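Local atomic coordinates of oxalate--CoA ligase (PDB entry 5IE2), a protein that belongs to the ANL superfamily of AMP-binding enzymes, with a large AMP-binding domain, a smaller C-terminal domain and ATP bound in this model. Residues I194-I208 against G221-P235. Numbering follows the deposited sequence.
Sequences IKAVYKLTESDSTVI and GLLSSLGAGAAVTLP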
loop_
_atom_site.group_PDB
_atom_site.type_symbol
_atom_site.label_atom_id
_atom_site.label_comp_id
_atom_site.label_asym_id
_atom_site.label_seq_id
_atom_site.Cartn_x
_atom_site.Cartn_y
_atom_site.Cartn_z
ATOM N N ILE A 194 -12.799 3.337 1.344
ATOM C CA ILE A 194 -11.981 4.081 0.384
ATOM C C ILE A 194 -12.897 4.749 -0.644
ATOM O O ILE A 194 -12.798 5.950 -0.886
ATOM C CB ILE A 194 -10.941 3.134 -0.304
ATOM C CG1 ILE A 194 -9.978 2.583 0.768
ATOM C CG2 ILE A 194 -10.194 3.879 -1.476
ATOM C CD1 ILE A 194 -9.125 1.355 0.293
ATOM N N LYS A 195 -13.872 4.005 -1.161
ATOM C CA LYS A 195 -14.808 4.627 -2.091
ATOM C C LYS A 195 -15.567 5.783 -1.447
ATOM O O LYS A 195 -15.825 6.813 -2.089
ATOM C CB LYS A 195 -15.889 3.615 -2.525
ATOM C CG LYS A 195 -15.451 2.606 -3.472
ATOM C CD LYS A 195 -16.740 1.934 -4.072
ATOM C CE LYS A 195 -17.681 1.461 -3.003
ATOM N NZ LYS A 195 -18.920 0.906 -3.550
ATOM N N ALA A 196 -15.919 5.617 -0.169
ATOM C CA ALA A 196 -16.718 6.632 0.477
ATOM C C ALA A 196 -15.923 7.906 0.688
ATOM O O ALA A 196 -16.425 9.020 0.346
ATOM C CB ALA A 196 -17.330 6.107 1.851
ATOM N N VAL A 197 -14.730 7.806 1.274
ATOM C CA VAL A 197 -14.033 9.044 1.625
ATOM C C VAL A 197 -13.540 9.808 0.368
ATOM O O VAL A 197 -13.460 11.022 0.407
ATOM C CB VAL A 197 -12.848 8.786 2.616
ATOM C CG1 VAL A 197 -11.757 7.979 1.943
ATOM C CG2 VAL A 197 -12.311 10.126 3.234
ATOM N N TYR A 198 -13.261 9.119 -0.741
ATOM C CA TYR A 198 -12.850 9.846 -1.953
ATOM C C TYR A 198 -14.010 10.042 -2.924
ATOM O O TYR A 198 -13.790 10.561 -4.001
ATOM C CB TYR A 198 -11.648 9.129 -2.643
ATOM C CG TYR A 198 -10.503 8.990 -1.650
ATOM C CD1 TYR A 198 -9.961 10.111 -1.038
ATOM C CD2 TYR A 198 -10.036 7.745 -1.281
ATOM C CE1 TYR A 198 -8.954 9.986 -0.079
ATOM C CE2 TYR A 198 -9.041 7.611 -0.337
ATOM C CZ TYR A 198 -8.516 8.722 0.245
ATOM O OH TYR A 198 -7.562 8.529 1.209
ATOM N N LYS A 199 -15.221 9.615 -2.533
ATOM C CA LYS A 199 -16.393 9.622 -3.432
ATOM C C LYS A 199 -16.038 9.089 -4.797
ATOM O O LYS A 199 -16.305 9.732 -5.807
ATOM C CB LYS A 199 -16.977 11.034 -3.552
ATOM C CG LYS A 199 -17.454 11.553 -2.218
ATOM C CD LYS A 199 -18.148 12.943 -2.393
ATOM C CE LYS A 199 -18.511 13.502 -1.035
ATOM N NZ LYS A 199 -19.150 14.842 -1.280
ATOM N N LEU A 200 -15.431 7.901 -4.840
ATOM C CA LEU A 200 -15.137 7.259 -6.128
ATOM C C LEU A 200 -16.454 6.889 -6.791
ATOM O O LEU A 200 -17.366 6.378 -6.106
ATOM C CB LEU A 200 -14.286 5.982 -5.946
ATOM C CG LEU A 200 -12.879 6.243 -5.337
ATOM C CD1 LEU A 200 -12.167 4.866 -5.206
ATOM C CD2 LEU A 200 -12.027 7.210 -6.179
ATOM N N THR A 201 -16.559 7.149 -8.090
ATOM C CA THR A 201 -17.739 6.735 -8.845
ATOM C C THR A 201 -17.316 6.129 -10.162
ATOM O O THR A 201 -16.130 6.046 -10.474
ATOM C CB THR A 201 -18.703 7.897 -9.137
ATOM O OG1 THR A 201 -18.109 8.768 -10.110
ATOM C CG2 THR A 201 -19.025 8.672 -7.856
ATOM N N GLU A 202 -18.304 5.743 -10.972
ATOM C CA GLU A 202 -17.960 5.022 -12.188
ATOM C C GLU A 202 -17.270 5.916 -13.214
ATOM O O GLU A 202 -16.737 5.406 -14.214
ATOM C CB GLU A 202 -19.225 4.385 -12.796
ATOM C CG GLU A 202 -20.243 5.442 -13.301
ATOM C CD GLU A 202 -21.234 5.969 -12.235
ATOM O OE1 GLU A 202 -21.034 5.808 -11.004
ATOM O OE2 GLU A 202 -22.265 6.573 -12.641
ATOM N N SER A 203 -17.267 7.244 -13.037
ATOM C CA SER A 203 -16.529 8.082 -13.987
ATOM C C SER A 203 -15.047 8.261 -13.620
ATOM O O SER A 203 -14.286 8.901 -14.361
ATOM C CB SER A 203 -17.188 9.463 -14.126
ATOM O OG SER A 203 -17.162 10.148 -12.890
ATOM N N ASP A 204 -14.610 7.695 -12.499
ATOM C CA ASP A 204 -13.196 7.848 -12.142
ATOM C C ASP A 204 -12.287 6.860 -12.880
ATOM O O ASP A 204 -12.720 5.853 -13.441
ATOM C CB ASP A 204 -12.993 7.679 -10.607
ATOM C CG ASP A 204 -13.469 8.939 -9.835
ATOM O OD1 ASP A 204 -12.982 10.027 -10.186
ATOM O OD2 ASP A 204 -14.404 8.843 -8.982
ATOM N N SER A 205 -10.996 7.188 -12.877
ATOM C CA SER A 205 -10.033 6.453 -13.641
ATOM C C SER A 205 -8.668 6.698 -13.024
ATOM O O SER A 205 -8.378 7.834 -12.646
ATOM C CB SER A 205 -10.046 6.948 -15.101
ATOM O OG SER A 205 -8.898 6.485 -15.778
ATOM N N THR A 206 -7.834 5.663 -12.940
ATOM C CA THR A 206 -6.484 5.856 -12.377
ATOM C C THR A 206 -5.456 4.964 -13.049
ATOM O O THR A 206 -5.801 3.994 -13.765
ATOM C CB THR A 206 -6.458 5.608 -10.824
ATOM O OG1 THR A 206 -5.241 6.147 -10.318
ATOM C CG2 THR A 206 -6.499 4.119 -10.491
ATOM N N VAL A 207 -4.172 5.300 -12.839
ATOM C CA VAL A 207 -3.056 4.476 -13.310
ATOM C C VAL A 207 -2.360 3.923 -12.072
ATOM O O VAL A 207 -2.052 4.696 -11.175
ATOM C CB VAL A 207 -2.039 5.298 -14.149
ATOM C CG1 VAL A 207 -0.746 4.477 -14.430
ATOM C CG2 VAL A 207 -2.728 5.788 -15.466
ATOM N N ILE A 208 -2.146 2.615 -12.036
ATOM C CA ILE A 208 -1.478 1.939 -10.904
ATOM C C ILE A 208 0.038 2.152 -10.993
ATOM O O ILE A 208 0.676 1.776 -12.002
ATOM C CB ILE A 208 -1.758 0.420 -10.901
ATOM C CG1 ILE A 208 -3.267 0.148 -10.866
ATOM C CG2 ILE A 208 -0.996 -0.260 -9.712
ATOM C CD1 ILE A 208 -3.916 0.596 -9.566
ATOM N N GLY A 221 -5.749 1.487 -5.170
ATOM C CA GLY A 221 -5.695 1.682 -6.624
ATOM C C GLY A 221 -6.602 0.715 -7.406
ATOM O O GLY A 221 -7.370 1.147 -8.261
ATOM N N LEU A 222 -6.508 -0.581 -7.110
ATOM C CA LEU A 222 -7.196 -1.586 -7.925
ATOM C C LEU A 222 -8.606 -1.885 -7.400
ATOM O O LEU A 222 -9.611 -1.621 -8.076
ATOM C CB LEU A 222 -6.365 -2.885 -7.990
ATOM C CG LEU A 222 -7.082 -4.016 -8.749
ATOM C CD1 LEU A 222 -7.228 -3.681 -10.305
ATOM C CD2 LEU A 222 -6.404 -5.373 -8.481
ATOM N N LEU A 223 -8.706 -2.434 -6.189
ATOM C CA LEU A 223 -9.995 -3.015 -5.811
ATOM C C LEU A 223 -11.038 -1.940 -5.546
ATOM O O LEU A 223 -12.215 -2.170 -5.812
ATOM C CB LEU A 223 -9.847 -3.920 -4.566
ATOM C CG LEU A 223 -8.959 -5.174 -4.818
ATOM C CD1 LEU A 223 -8.741 -6.012 -3.501
ATOM C CD2 LEU A 223 -9.552 -6.056 -5.965
ATOM N N SER A 224 -10.649 -0.806 -4.959
ATOM C CA SER A 224 -11.673 0.214 -4.652
ATOM C C SER A 224 -12.195 0.857 -5.964
ATOM O O SER A 224 -13.391 1.247 -6.058
ATOM C CB SER A 224 -11.125 1.302 -3.724
ATOM O OG SER A 224 -10.805 0.665 -2.444
ATOM N N SER A 225 -11.292 0.993 -6.936
ATOM C CA SER A 225 -11.735 1.474 -8.279
ATOM C C SER A 225 -12.759 0.516 -8.872
ATOM O O SER A 225 -13.823 0.923 -9.339
ATOM C CB SER A 225 -10.546 1.595 -9.251
ATOM O OG SER A 225 -9.653 2.606 -8.830
ATOM N N LEU A 226 -12.424 -0.759 -8.899
ATOM C CA LEU A 226 -13.334 -1.740 -9.522
ATOM C C LEU A 226 -14.647 -1.766 -8.748
ATOM O O LEU A 226 -15.736 -1.873 -9.316
ATOM C CB LEU A 226 -12.721 -3.122 -9.535
ATOM C CG LEU A 226 -11.445 -3.293 -10.385
ATOM C CD1 LEU A 226 -10.992 -4.736 -10.230
ATOM C CD2 LEU A 226 -11.758 -2.989 -11.875
ATOM N N GLY A 227 -14.542 -1.654 -7.430
ATOM C CA GLY A 227 -15.757 -1.651 -6.610
ATOM C C GLY A 227 -16.646 -0.435 -6.784
ATOM O O GLY A 227 -17.796 -0.457 -6.291
ATOM N N ALA A 228 -16.122 0.654 -7.399
ATOM C CA ALA A 228 -16.969 1.801 -7.727
ATOM C C ALA A 228 -17.531 1.791 -9.156
ATOM O O ALA A 228 -18.227 2.760 -9.550
ATOM C CB ALA A 228 -16.173 3.144 -7.570
ATOM N N GLY A 229 -17.153 0.789 -9.945
ATOM C CA GLY A 229 -17.449 0.768 -11.397
ATOM C C GLY A 229 -16.510 1.698 -12.166
ATOM O O GLY A 229 -16.757 2.041 -13.343
ATOM N N ALA A 230 -15.434 2.113 -11.494
ATOM C CA ALA A 230 -14.398 2.998 -12.089
ATOM C C ALA A 230 -13.428 2.164 -12.936
ATOM O O ALA A 230 -13.554 0.923 -13.027
ATOM C CB ALA A 230 -13.602 3.780 -10.956
ATOM N N ALA A 231 -12.430 2.832 -13.528
ATOM C CA ALA A 231 -11.431 2.137 -14.355
ATOM C C ALA A 231 -10.012 2.251 -13.793
ATOM O O ALA A 231 -9.653 3.232 -13.110
ATOM C CB ALA A 231 -11.449 2.697 -15.806
ATOM N N VAL A 232 -9.238 1.238 -14.116
ATOM C CA VAL A 232 -7.843 1.111 -13.717
ATOM C C VAL A 232 -6.995 0.858 -14.937
ATOM O O VAL A 232 -7.355 0.015 -15.727
ATOM C CB VAL A 232 -7.700 -0.109 -12.731
ATOM C CG1 VAL A 232 -6.270 -0.311 -12.335
ATOM C CG2 VAL A 232 -8.563 0.133 -11.484
ATOM N N THR A 233 -5.848 1.531 -15.053
ATOM C CA THR A 233 -4.905 1.237 -16.148
ATOM C C THR A 233 -3.607 0.724 -15.572
ATOM O O THR A 233 -3.070 1.307 -14.631
ATOM C CB THR A 233 -4.633 2.484 -17.006
ATOM O OG1 THR A 233 -5.869 2.907 -17.615
ATOM C CG2 THR A 233 -3.538 2.199 -18.119
ATOM N N LEU A 234 -3.106 -0.382 -16.101
ATOM C CA LEU A 234 -1.792 -0.900 -15.726
ATOM C C LEU A 234 -0.777 -0.426 -16.770
ATOM O O LEU A 234 -1.038 -0.532 -17.983
ATOM C CB LEU A 234 -1.810 -2.437 -15.675
ATOM C CG LEU A 234 -2.987 -2.997 -14.841
ATOM C CD1 LEU A 234 -2.994 -4.505 -14.896
ATOM C CD2 LEU A 234 -2.782 -2.447 -13.401
ATOM N N PRO A 235 0.361 0.074 -16.321
ATOM C CA PRO A 235 1.448 0.398 -17.290
ATOM C C PRO A 235 1.881 -0.819 -18.147
ATOM O O PRO A 235 1.876 -1.994 -17.733
ATOM C CB PRO A 235 2.614 0.848 -16.403
ATOM C CG PRO A 235 1.958 1.361 -15.097
ATOM C CD PRO A 235 0.747 0.366 -14.926
HETATM O O HOH W 1 -20.258 3.942 -8.649
HETATM O O HOH W 2 -7.717 4.093 -16.020
#
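T206 O is held twice: T233 N reaches it at 2.8 Å, nearly in line with the carbonyl, and a water donates a second bond. That water also donates to S205 OG, which is also bonded to Y252 O, and bonds to T233 OG1, linking the neighbouring strands where S205 and T233 share a sheet face. The parallel ladder continues with A231 N to D204 O, T206 N to A231 O and, at 3.0 Å, I208 N to T233 O. On the other face T206 turns its methyl CG2 to helix 221-227, 3.9 Å from S225 OG, which bonds back to G221 O, while T206 OG1 bonds to W256 O. I208, its CG1 anti to the carbonyl carbon (chi1 -57°), crosses V232 at a tight 3.4 Å between their CG1 atoms and lays CD1 against the bare backbone of G221, 3.4 Å from its C. Where the helices meet, at 76°, S224 OG tucks under I194, 3.3 Å from CB, and bonds to L219 O. K195 bends at chi3 over the helix end, so that NZ sits above the carbonyl plane of G227 O, at 3.3 Å; outside the two segments NZ also forms a salt bridge with D2. A Schellman motif at G229 then turns the chain into strand 231-234. Strand 205-207, helix 215-227 and strand 231-234 thus form a classic beta-alpha-beta crossover within the AMP-binding domain.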